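Local coordinates for protein purine phosphoribosyltransferase (Pyrococcus horikoshii, PDB 1VDM) that probably transfers phosphoribosyl groups to purine bases, as a type I phosphoribosyltransferase, at residues K3-W8 with W139-W144; D28-V33 with G49-K54; M121-S126 with V133-K138. All coordinates share one frame; numbering follows the deposited sequence.

Interaction 1: residues K3-W8 with W139-W144; sequences KVYLTW and WIVFPW
Trp139 opens the pairing through its carbonyl: its O takes the N-H of Val4 at 2.8 Å in a nearly straight bond (168° at the hydrogen), while its indole lies near the Lys3 aliphatic chain. Ile140 turns to the same side as Val4 and sends CG2 to Leu6 CG (3.9 Å). Val141 is bonded at both ends, its N donating to Val4 O at 2.7 Å and its O accepting from Leu6 N over a longer, more bent path. With CG1 anti to the backbone N (chi1 -180°), Val141 is left with CG2 facing the Tyr5 ring off-centre, 4.2 Å from the centroid, and also meeting Lys3 CD. Strands 3-5 and 139-141 thus form a two-stranded parallel sheet tying the N-terminal strand of this PRTase-like fold to a strand near the C-terminus. Past the last backbone bond, water 1 bridges the segments, donating to both Leu6 O and Val141 O. Phe142 brings CE2 to Leu6 CD1 at 3.9 Å. Pro143 lays CB over one face of the Trp8 indole, whose NE1 donates to Asp12 of the third subunit. Trp144 follows with CB against Trp8 CZ2 (3.7 Å), the two six-membered rings oblique at 44°.

Interaction 2: residues D28-V33 with G49-K54; sequences DVIIGV and GDIPLK
Ile30 and Ile51 meet at about a right angle, Ile51 CD1 lying 3.4 Å from Ile30 CG1 and nearly as close to Ile30 CD1. Ile51 holds CG1 between its backbone N and carbonyl carbon (chi1 59°), which brings the CD1 end up against this arm of Ile30. The other branch, Ile30 CG2, is met obliquely by Leu53 CD1 at 3.6 Å, so within this pair of segments each branch meets a different side chain. At the start of the pairing, Pro52 puts the CG corner of its ring 3.3 Å from Asp28 O. On the face carrying Ile31, Lys54 lays CB beside Ile30 O before NZ reaches His78 O. Three bonds join the backbones in parallel register: Ile30 N to Pro52 O, Lys54 N to Ile30 O (2.7 Å, 173° at the hydrogen), and Gly32 N to Lys54 O (2.9 Å). This is the strand pairing of a right-handed beta-alpha-beta crossover, in which the chain runs from strand 29-33 through helix 38-47 to strand 53-61. That helix covers the Ile30 and Leu53 face through Leu44, Ala41 and Val42; Ile31 faces Val106 of helix 97-107, and strand 85-90 borders strand 29-33 along its other edge.

Interaction 3: residues M121-S126 with V133-K138; sequences MKPWTS and VFRTEK
Met121 and Arg135 run side by side and point the same way, the methyl CE of Met121 reaching Arg135 NE at 3.4 Å and Arg135 CG at 3.7 Å. The methyl gets there because the Met121 chain bends at chi2 and chi3, folding along the arginine. Pro123 comes from another direction: its CG lies over one face of the guanidinium, offset toward the rim, and also meets Glu137 CG at 3.8 Å, the two side chains crossing at about a right angle. Trp124 brings its six-membered ring to Glu137, with CZ3 beside Glu137 CG and CH2 3.6 Å from Glu137 O, which sits at the ring edge.

Behind these side chains stands a short parallel pairing. Met121 N donates to Phe134 O at 2.8 Å, and Thr136 N returns a weak bond to Met121 O. A type I turn from Lys122 to Thr125 then swings Pro123 and Trp124 over the second segment, while the Thr136 hydroxyl accepts from Lys138 N in an ST turn. Farther out, Asp94 takes a salt bridge from Lys122 NZ and a hydrogen bond from Trp124 NE1. Strand 120-121 is the middle one of a three-stranded parallel sheet, between 92-93 and 134-135.

The extended Lys122 chain runs past Thr136 O, and water 2 accepts from its NZ and donates to Glu137 O, both at 3.0 Å. Asp94 and water 2 thus both hold NZ, which fixes where the lysine chain ends, whereas the Arg135 guanidinium meets carbon on these sides, the methyl of Met121 and the ring of Pro123.

Interaction 2 belongs to the main sheet, with aliphatic side chains packed under a helix, whereas interactions 1 and 3 lie in the two small parallel sheets beside it. Those two touch, Leu6 CD1 meeting Phe134 CD1 at 3.7 Å, and strand 134-135 is followed, after a short connection, by strand 139-141; interaction 2 stays apart, its centre about 24 Å from either centre. Most touching residues of 1 and 2 are buried, whereas in 3 as many are exposed as buried. All three use parallel pairing, but the side chains differ: tryptophans and a proline where interaction 1 reaches other subunits, aliphatic groups in 2, charged chains and a turn in 3. The third subunit touches both 1 and 2.

Interaction 1: residues K3-W8 with W139-W144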
loop_
_atom_site.group_PDB
_atom_site.type_symbol
_atom_site.label_atom_id
_atom_site.label_comp_id
_atom_site.label_asym_id
_atom_site.label_seq_id
_atom_site.Cartn_x
_atom_site.Cartn_y
_atom_site.Cartn_z
ATOM N N LYS G 3 -39.594 6.247 -19.223
ATOM C CA LYS G 3 -38.980 5.062 -18.645
ATOM C C LYS G 3 -38.497 5.403 -17.237
ATOM O O LYS G 3 -38.276 6.574 -16.906
ATOM C CB LYS G 3 -37.797 4.610 -19.493
ATOM C CG LYS G 3 -38.162 3.909 -20.779
ATOM C CD LYS G 3 -36.908 3.583 -21.573
ATOM C CE LYS G 3 -37.227 2.778 -22.814
ATOM N NZ LYS G 3 -36.000 2.508 -23.608
ATOM N N VAL G 4 -38.351 4.385 -16.400
ATOM C CA VAL G 4 -37.868 4.600 -15.038
ATOM C C VAL G 4 -36.457 4.029 -14.901
ATOM O O VAL G 4 -36.246 2.820 -15.048
ATOM C CB VAL G 4 -38.799 3.943 -13.983
ATOM C CG1 VAL G 4 -38.126 3.924 -12.609
ATOM C CG2 VAL G 4 -40.085 4.714 -13.902
ATOM N N TYR G 5 -35.499 4.914 -14.635
ATOM C CA TYR G 5 -34.097 4.513 -14.481
ATOM C C TYR G 5 -33.680 4.387 -13.020
ATOM O O TYR G 5 -33.271 5.362 -12.398
ATOM C CB TYR G 5 -33.160 5.511 -15.179
ATOM C CG TYR G 5 -33.392 5.623 -16.657
ATOM C CD1 TYR G 5 -34.449 6.389 -17.159
ATOM C CD2 TYR G 5 -32.590 4.926 -17.560
ATOM C CE1 TYR G 5 -34.703 6.456 -18.525
ATOM C CE2 TYR G 5 -32.834 4.984 -18.930
ATOM C CZ TYR G 5 -33.893 5.749 -19.404
ATOM O OH TYR G 5 -34.158 5.787 -20.749
ATOM N N LEU G 6 -33.781 3.180 -12.489
ATOM C CA LEU G 6 -33.399 2.858 -11.115
ATOM C C LEU G 6 -31.879 2.911 -10.908
ATOM O O LEU G 6 -31.109 2.253 -11.597
ATOM C CB LEU G 6 -33.921 1.458 -10.790
ATOM C CG LEU G 6 -35.392 1.465 -10.369
ATOM C CD1 LEU G 6 -35.825 0.137 -9.743
ATOM C CD2 LEU G 6 -35.711 2.548 -9.340
ATOM N N THR G 7 -31.404 3.689 -9.930
ATOM C CA THR G 7 -29.964 3.757 -9.614
ATOM C C THR G 7 -29.541 2.536 -8.796
ATOM O O THR G 7 -30.387 1.807 -8.275
ATOM C CB THR G 7 -29.608 4.975 -8.758
ATOM O OG1 THR G 7 -30.146 4.799 -7.445
ATOM C CG2 THR G 7 -30.144 6.233 -9.368
ATOM N N TRP G 8 -28.234 2.309 -8.683
ATOM C CA TRP G 8 -27.745 1.174 -7.890
ATOM C C TRP G 8 -28.054 1.399 -6.405
ATOM O O TRP G 8 -28.339 0.448 -5.690
ATOM C CB TRP G 8 -26.234 0.960 -8.074
ATOM C CG TRP G 8 -25.862 0.103 -9.242
ATOM C CD1 TRP G 8 -25.219 0.506 -10.378
ATOM C CD2 TRP G 8 -26.113 -1.298 -9.400
ATOM N NE1 TRP G 8 -25.056 -0.555 -11.233
ATOM C CE2 TRP G 8 -25.594 -1.675 -10.661
ATOM C CE3 TRP G 8 -26.726 -2.272 -8.603
ATOM C CZ2 TRP G 8 -25.670 -2.983 -11.146
ATOM C CZ3 TRP G 8 -26.805 -3.576 -9.085
ATOM C CH2 TRP G 8 -26.278 -3.918 -10.348
ATOM N N TRP G 139 -41.823 1.436 -18.200
ATOM C CA TRP G 139 -40.828 0.394 -18.394
ATOM C C TRP G 139 -39.644 0.781 -17.502
ATOM O O TRP G 139 -39.218 1.949 -17.478
ATOM C CB TRP G 139 -40.392 0.304 -19.857
ATOM C CG TRP G 139 -39.264 -0.667 -20.079
ATOM C CD1 TRP G 139 -37.928 -0.384 -20.092
ATOM C CD2 TRP G 139 -39.373 -2.084 -20.277
ATOM N NE1 TRP G 139 -37.197 -1.535 -20.284
ATOM C CE2 TRP G 139 -38.059 -2.592 -20.401
ATOM C CE3 TRP G 139 -40.452 -2.974 -20.359
ATOM C CZ2 TRP G 139 -37.795 -3.949 -20.607
ATOM C CZ3 TRP G 139 -40.188 -4.327 -20.562
ATOM C CH2 TRP G 139 -38.868 -4.799 -20.684
ATOM N N ILE G 140 -39.135 -0.192 -16.751
ATOM C CA ILE G 140 -38.021 0.063 -15.848
ATOM C C ILE G 140 -36.664 -0.354 -16.401
ATOM O O ILE G 140 -36.463 -1.509 -16.786
ATOM C CB ILE G 140 -38.198 -0.671 -14.499
ATOM C CG1 ILE G 140 -39.588 -0.413 -13.933
ATOM C CG2 ILE G 140 -37.149 -0.175 -13.499
ATOM C CD1 ILE G 140 -39.901 -1.261 -12.739
ATOM N N VAL G 141 -35.737 0.598 -16.440
ATOM C CA VAL G 141 -34.380 0.301 -16.884
ATOM C C VAL G 141 -33.556 0.168 -15.612
ATOM O O VAL G 141 -33.347 1.143 -14.896
ATOM C CB VAL G 141 -33.771 1.428 -17.741
ATOM C CG1 VAL G 141 -32.372 1.034 -18.167
ATOM C CG2 VAL G 141 -34.644 1.697 -18.957
ATOM N N PHE G 142 -33.113 -1.047 -15.321
ATOM C CA PHE G 142 -32.314 -1.291 -14.128
ATOM C C PHE G 142 -30.867 -0.800 -14.283
ATOM O O PHE G 142 -30.388 -0.583 -15.403
ATOM C CB PHE G 142 -32.356 -2.777 -13.773
ATOM C CG PHE G 142 -33.696 -3.234 -13.298
ATOM C CD1 PHE G 142 -34.548 -3.947 -14.141
ATOM C CD2 PHE G 142 -34.126 -2.932 -12.007
ATOM C CE1 PHE G 142 -35.817 -4.361 -13.702
ATOM C CE2 PHE G 142 -35.395 -3.339 -11.559
ATOM C CZ PHE G 142 -36.240 -4.054 -12.407
ATOM N N PRO G 143 -30.150 -0.633 -13.149
ATOM C CA PRO G 143 -28.759 -0.158 -13.146
ATOM C C PRO G 143 -27.807 -1.049 -13.937
ATOM O O PRO G 143 -26.771 -0.589 -14.407
ATOM C CB PRO G 143 -28.394 -0.137 -11.660
ATOM C CG PRO G 143 -29.687 -0.272 -10.942
ATOM C CD PRO G 143 -30.523 -1.130 -11.814
ATOM N N TRP G 144 -28.158 -2.322 -14.077
ATOM C CA TRP G 144 -27.316 -3.273 -14.802
ATOM C C TRP G 144 -27.725 -3.503 -16.261
ATOM O O TRP G 144 -27.227 -4.421 -16.916
ATOM C CB TRP G 144 -27.317 -4.611 -14.068
ATOM C CG TRP G 144 -28.642 -5.291 -14.069
ATOM C CD1 TRP G 144 -29.150 -6.111 -15.047
ATOM C CD2 TRP G 144 -29.642 -5.228 -13.038
ATOM N NE1 TRP G 144 -30.412 -6.564 -14.682
ATOM C CE2 TRP G 144 -30.733 -6.037 -13.455
ATOM C CE3 TRP G 144 -29.723 -4.571 -11.805
ATOM C CZ2 TRP G 144 -31.883 -6.203 -12.680
ATOM C CZ3 TRP G 144 -30.877 -4.740 -11.030
ATOM C CH2 TRP G 144 -31.936 -5.548 -11.474
HETATM O O HOH W 1 -30.899 2.224 -14.566
#

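Interaction 2: residues D28-V33 with G49-K54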
loop_
_atom_site.group_PDB
_atom_site.type_symbol
_atom_site.label_atom_id
_atom_site.label_comp_id
_atom_site.label_asym_id
_atom_site.label_seq_id
_atom_site.Cartn_x
_atom_site.Cartn_y
_atom_site.Cartn_z
ATOM N N ASP G 28 -35.196 -20.923 3.571
ATOM C CA ASP G 28 -34.221 -22.001 3.615
ATOM C C ASP G 28 -33.435 -22.029 2.310
ATOM O O ASP G 28 -32.320 -22.550 2.249
ATOM C CB ASP G 28 -34.924 -23.347 3.807
ATOM C CG ASP G 28 -35.759 -23.395 5.072
ATOM O OD1 ASP G 28 -36.469 -24.406 5.286
ATOM O OD2 ASP G 28 -35.709 -22.422 5.854
ATOM N N VAL G 29 -34.028 -21.460 1.266
ATOM C CA VAL G 29 -33.399 -21.436 -0.045
ATOM C C VAL G 29 -33.947 -20.297 -0.904
ATOM O O VAL G 29 -35.090 -19.864 -0.734
ATOM C CB VAL G 29 -33.628 -22.777 -0.773
ATOM C CG1 VAL G 29 -35.121 -23.029 -0.933
ATOM C CG2 VAL G 29 -32.939 -22.768 -2.124
ATOM N N ILE G 30 -33.112 -19.805 -1.811
ATOM C CA ILE G 30 -33.502 -18.730 -2.708
ATOM C C ILE G 30 -33.434 -19.208 -4.150
ATOM O O ILE G 30 -32.519 -19.935 -4.546
ATOM C CB ILE G 30 -32.582 -17.500 -2.594
ATOM C CG1 ILE G 30 -32.682 -16.876 -1.206
ATOM C CG2 ILE G 30 -32.979 -16.475 -3.632
ATOM C CD1 ILE G 30 -31.772 -15.665 -1.017
ATOM N N ILE G 31 -34.425 -18.793 -4.928
ATOM C CA ILE G 31 -34.492 -19.142 -6.336
ATOM C C ILE G 31 -34.521 -17.835 -7.117
ATOM O O ILE G 31 -35.511 -17.091 -7.082
ATOM C CB ILE G 31 -35.755 -19.985 -6.643
ATOM C CG1 ILE G 31 -35.723 -21.267 -5.801
ATOM C CG2 ILE G 31 -35.809 -20.327 -8.129
ATOM C CD1 ILE G 31 -36.997 -22.047 -5.816
ATOM N N GLY G 32 -33.415 -17.547 -7.793
ATOM C CA GLY G 32 -33.327 -16.326 -8.564
ATOM C C GLY G 32 -33.752 -16.541 -10.000
ATOM O O GLY G 32 -33.285 -17.471 -10.662
ATOM N N VAL G 33 -34.653 -15.686 -10.474
ATOM C CA VAL G 33 -35.116 -15.706 -11.856
ATOM C C VAL G 33 -34.202 -14.880 -12.765
ATOM O O VAL G 33 -34.005 -13.686 -12.584
ATOM C CB VAL G 33 -36.537 -15.140 -11.887
ATOM C CG1 VAL G 33 -37.117 -15.258 -13.295
ATOM C CG2 VAL G 33 -37.420 -15.901 -10.916
ATOM N N GLY G 49 -27.422 -14.643 5.505
ATOM C CA GLY G 49 -26.630 -15.737 6.038
ATOM C C GLY G 49 -26.229 -16.805 5.035
ATOM O O GLY G 49 -26.375 -18.001 5.295
ATOM N N ASP G 50 -25.708 -16.372 3.893
ATOM C CA ASP G 50 -25.277 -17.282 2.836
ATOM C C ASP G 50 -26.162 -18.506 2.652
ATOM O O ASP G 50 -25.663 -19.631 2.609
ATOM C CB ASP G 50 -23.832 -17.738 3.072
ATOM C CG ASP G 50 -22.809 -16.672 2.704
ATOM O OD1 ASP G 50 -21.592 -16.959 2.793
ATOM O OD2 ASP G 50 -23.215 -15.549 2.324
ATOM N N ILE G 51 -27.470 -18.295 2.546
ATOM C CA ILE G 51 -28.383 -19.411 2.334
ATOM C C ILE G 51 -28.253 -19.808 0.867
ATOM O O ILE G 51 -28.101 -18.953 -0.007
ATOM C CB ILE G 51 -29.847 -19.025 2.635
ATOM C CG1 ILE G 51 -30.273 -17.867 1.736
ATOM C CG2 ILE G 51 -30.005 -18.664 4.117
ATOM C CD1 ILE G 51 -31.699 -17.447 1.946
ATOM N N PRO G 52 -28.315 -21.114 0.577
ATOM C CA PRO G 52 -28.195 -21.644 -0.785
ATOM C C PRO G 52 -28.976 -20.895 -1.873
ATOM O O PRO G 52 -30.113 -20.475 -1.664
ATOM C CB PRO G 52 -28.638 -23.100 -0.625
ATOM C CG PRO G 52 -29.586 -23.040 0.541
ATOM C CD PRO G 52 -28.839 -22.144 1.488
ATOM N N LEU G 53 -28.349 -20.736 -3.035
ATOM C CA LEU G 53 -28.966 -20.042 -4.155
ATOM C C LEU G 53 -29.144 -20.954 -5.364
ATOM O O LEU G 53 -28.184 -21.553 -5.853
ATOM C CB LEU G 53 -28.121 -18.838 -4.570
ATOM C CG LEU G 53 -28.639 -18.072 -5.791
ATOM C CD1 LEU G 53 -29.952 -17.392 -5.440
ATOM C CD2 LEU G 53 -27.623 -17.044 -6.232
ATOM N N LYS G 54 -30.382 -21.064 -5.833
ATOM C CA LYS G 54 -30.675 -21.873 -7.005
ATOM C C LYS G 54 -31.059 -20.933 -8.148
ATOM O O LYS G 54 -31.739 -19.927 -7.934
ATOM C CB LYS G 54 -31.803 -22.863 -6.705
ATOM C CG LYS G 54 -31.340 -24.040 -5.863
ATOM C CD LYS G 54 -32.439 -25.063 -5.642
ATOM C CE LYS G 54 -31.905 -26.280 -4.892
ATOM N NZ LYS G 54 -30.803 -26.960 -5.632
#

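Interaction 3: residues M121-S126 with V133-K138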
loop_
_atom_site.group_PDB
_atom_site.type_symbol
_atom_site.label_atom_id
_atom_site.label_comp_id
_atom_site.label_asym_id
_atom_site.label_seq_id
_atom_site.Cartn_x
_atom_site.Cartn_y
_atom_site.Cartn_z
ATOM N N MET G 121 -43.175 -4.018 -9.058
ATOM C CA MET G 121 -44.286 -4.722 -9.684
ATOM C C MET G 121 -45.131 -3.731 -10.461
ATOM O O MET G 121 -45.134 -2.533 -10.172
ATOM C CB MET G 121 -45.175 -5.412 -8.644
ATOM C CG MET G 121 -46.100 -4.470 -7.884
ATOM S SD MET G 121 -47.861 -4.936 -7.968
ATOM C CE MET G 121 -48.616 -3.316 -8.025
ATOM N N LYS G 122 -45.842 -4.243 -11.456
ATOM C CA LYS G 122 -46.719 -3.414 -12.266
ATOM C C LYS G 122 -48.161 -3.814 -11.941
ATOM O O LYS G 122 -48.478 -5.001 -11.836
ATOM C CB LYS G 122 -46.367 -3.593 -13.741
ATOM C CG LYS G 122 -45.036 -2.924 -14.077
ATOM C CD LYS G 122 -44.497 -3.327 -15.425
ATOM C CE LYS G 122 -43.321 -2.449 -15.816
ATOM N NZ LYS G 122 -42.835 -2.756 -17.185
ATOM N N PRO G 123 -49.045 -2.817 -11.756
ATOM C CA PRO G 123 -50.470 -2.946 -11.423
ATOM C C PRO G 123 -51.263 -4.126 -11.988
ATOM O O PRO G 123 -52.086 -4.720 -11.291
ATOM C CB PRO G 123 -51.046 -1.606 -11.871
ATOM C CG PRO G 123 -49.933 -0.663 -11.597
ATOM C CD PRO G 123 -48.725 -1.421 -12.112
ATOM N N TRP G 124 -51.014 -4.473 -13.241
ATOM C CA TRP G 124 -51.759 -5.541 -13.883
ATOM C C TRP G 124 -51.265 -6.961 -13.709
ATOM O O TRP G 124 -51.989 -7.906 -14.026
ATOM C CB TRP G 124 -51.839 -5.262 -15.379
ATOM C CG TRP G 124 -50.520 -4.939 -15.977
ATOM C CD1 TRP G 124 -49.529 -5.816 -16.291
ATOM C CD2 TRP G 124 -50.025 -3.634 -16.304
ATOM N NE1 TRP G 124 -48.443 -5.142 -16.794
ATOM C CE2 TRP G 124 -48.720 -3.800 -16.813
ATOM C CE3 TRP G 124 -50.558 -2.339 -16.215
ATOM C CZ2 TRP G 124 -47.935 -2.718 -17.234
ATOM C CZ3 TRP G 124 -49.779 -1.264 -16.632
ATOM C CH2 TRP G 124 -48.480 -1.462 -17.136
ATOM N N THR G 125 -50.044 -7.120 -13.213
ATOM C CA THR G 125 -49.456 -8.446 -13.022
ATOM C C THR G 125 -50.444 -9.487 -12.480
ATOM O O THR G 125 -51.341 -9.167 -11.701
ATOM C CB THR G 125 -48.268 -8.374 -12.052
ATOM O OG1 THR G 125 -47.657 -9.664 -11.957
ATOM C CG2 THR G 125 -48.739 -7.951 -10.674
ATOM N N SER G 126 -50.270 -10.735 -12.899
ATOM C CA SER G 126 -51.131 -11.814 -12.440
ATOM C C SER G 126 -50.506 -12.475 -11.213
ATOM O O SER G 126 -51.051 -13.436 -10.668
ATOM C CB SER G 126 -51.318 -12.856 -13.543
ATOM O OG SER G 126 -50.114 -13.566 -13.784
ATOM N N VAL G 133 -40.875 -3.295 -3.568
ATOM C CA VAL G 133 -40.636 -1.900 -3.203
ATOM C C VAL G 133 -41.196 -0.851 -4.159
ATOM O O VAL G 133 -41.767 0.154 -3.726
ATOM C CB VAL G 133 -39.119 -1.636 -3.052
ATOM C CG1 VAL G 133 -38.865 -0.170 -2.717
ATOM C CG2 VAL G 133 -38.547 -2.538 -1.981
ATOM N N PHE G 134 -41.025 -1.071 -5.457
ATOM C CA PHE G 134 -41.499 -0.101 -6.436
ATOM C C PHE G 134 -42.742 -0.508 -7.223
ATOM O O PHE G 134 -42.901 -1.658 -7.636
ATOM C CB PHE G 134 -40.364 0.261 -7.398
ATOM C CG PHE G 134 -39.126 0.765 -6.711
ATOM C CD1 PHE G 134 -37.955 0.008 -6.711
ATOM C CD2 PHE G 134 -39.128 1.999 -6.065
ATOM C CE1 PHE G 134 -36.804 0.475 -6.076
ATOM C CE2 PHE G 134 -37.979 2.479 -5.424
ATOM C CZ PHE G 134 -36.818 1.716 -5.430
ATOM N N ARG G 135 -43.615 0.476 -7.418
ATOM C CA ARG G 135 -44.810 0.266 -8.199
ATOM C C ARG G 135 -44.885 1.307 -9.297
ATOM O O ARG G 135 -44.758 2.502 -9.065
ATOM C CB ARG G 135 -46.018 0.399 -7.270
ATOM C CG ARG G 135 -47.342 0.166 -7.998
ATOM C CD ARG G 135 -48.536 0.728 -7.216
ATOM N NE ARG G 135 -49.646 -0.230 -7.209
ATOM C CZ ARG G 135 -50.787 0.143 -7.816
ATOM N NH1 ARG G 135 -50.872 1.328 -8.396
ATOM N NH2 ARG G 135 -51.833 -0.688 -7.828
ATOM N N THR G 136 -45.014 0.809 -10.520
ATOM C CA THR G 136 -45.019 1.691 -11.685
ATOM C C THR G 136 -45.662 1.026 -12.897
ATOM O O THR G 136 -45.802 -0.196 -12.945
ATOM C CB THR G 136 -43.569 2.112 -12.083
ATOM O OG1 THR G 136 -43.619 3.079 -13.141
ATOM C CG2 THR G 136 -42.770 0.901 -12.562
ATOM N N GLU G 137 -46.055 1.839 -13.871
ATOM C CA GLU G 137 -46.652 1.316 -15.095
ATOM C C GLU G 137 -45.658 1.483 -16.245
ATOM O O GLU G 137 -45.808 0.875 -17.308
ATOM C CB GLU G 137 -47.956 2.051 -15.410
ATOM C CG GLU G 137 -49.077 1.794 -14.398
ATOM C CD GLU G 137 -50.380 2.514 -14.755
ATOM O OE1 GLU G 137 -51.367 2.380 -13.990
ATOM O OE2 GLU G 137 -50.416 3.212 -15.796
ATOM N N LYS G 138 -44.634 2.300 -16.015
ATOM C CA LYS G 138 -43.613 2.552 -17.021
ATOM C C LYS G 138 -42.654 1.383 -17.163
ATOM O O LYS G 138 -42.675 0.440 -16.364
ATOM C CB LYS G 138 -42.808 3.795 -16.660
ATOM C CG LYS G 138 -43.610 5.076 -16.594
ATOM C CD LYS G 138 -42.672 6.261 -16.476
ATOM C CE LYS G 138 -43.428 7.561 -16.329
ATOM N NZ LYS G 138 -42.487 8.698 -16.131
HETATM O O HOH W 2 -44.369 -0.980 -19.110
#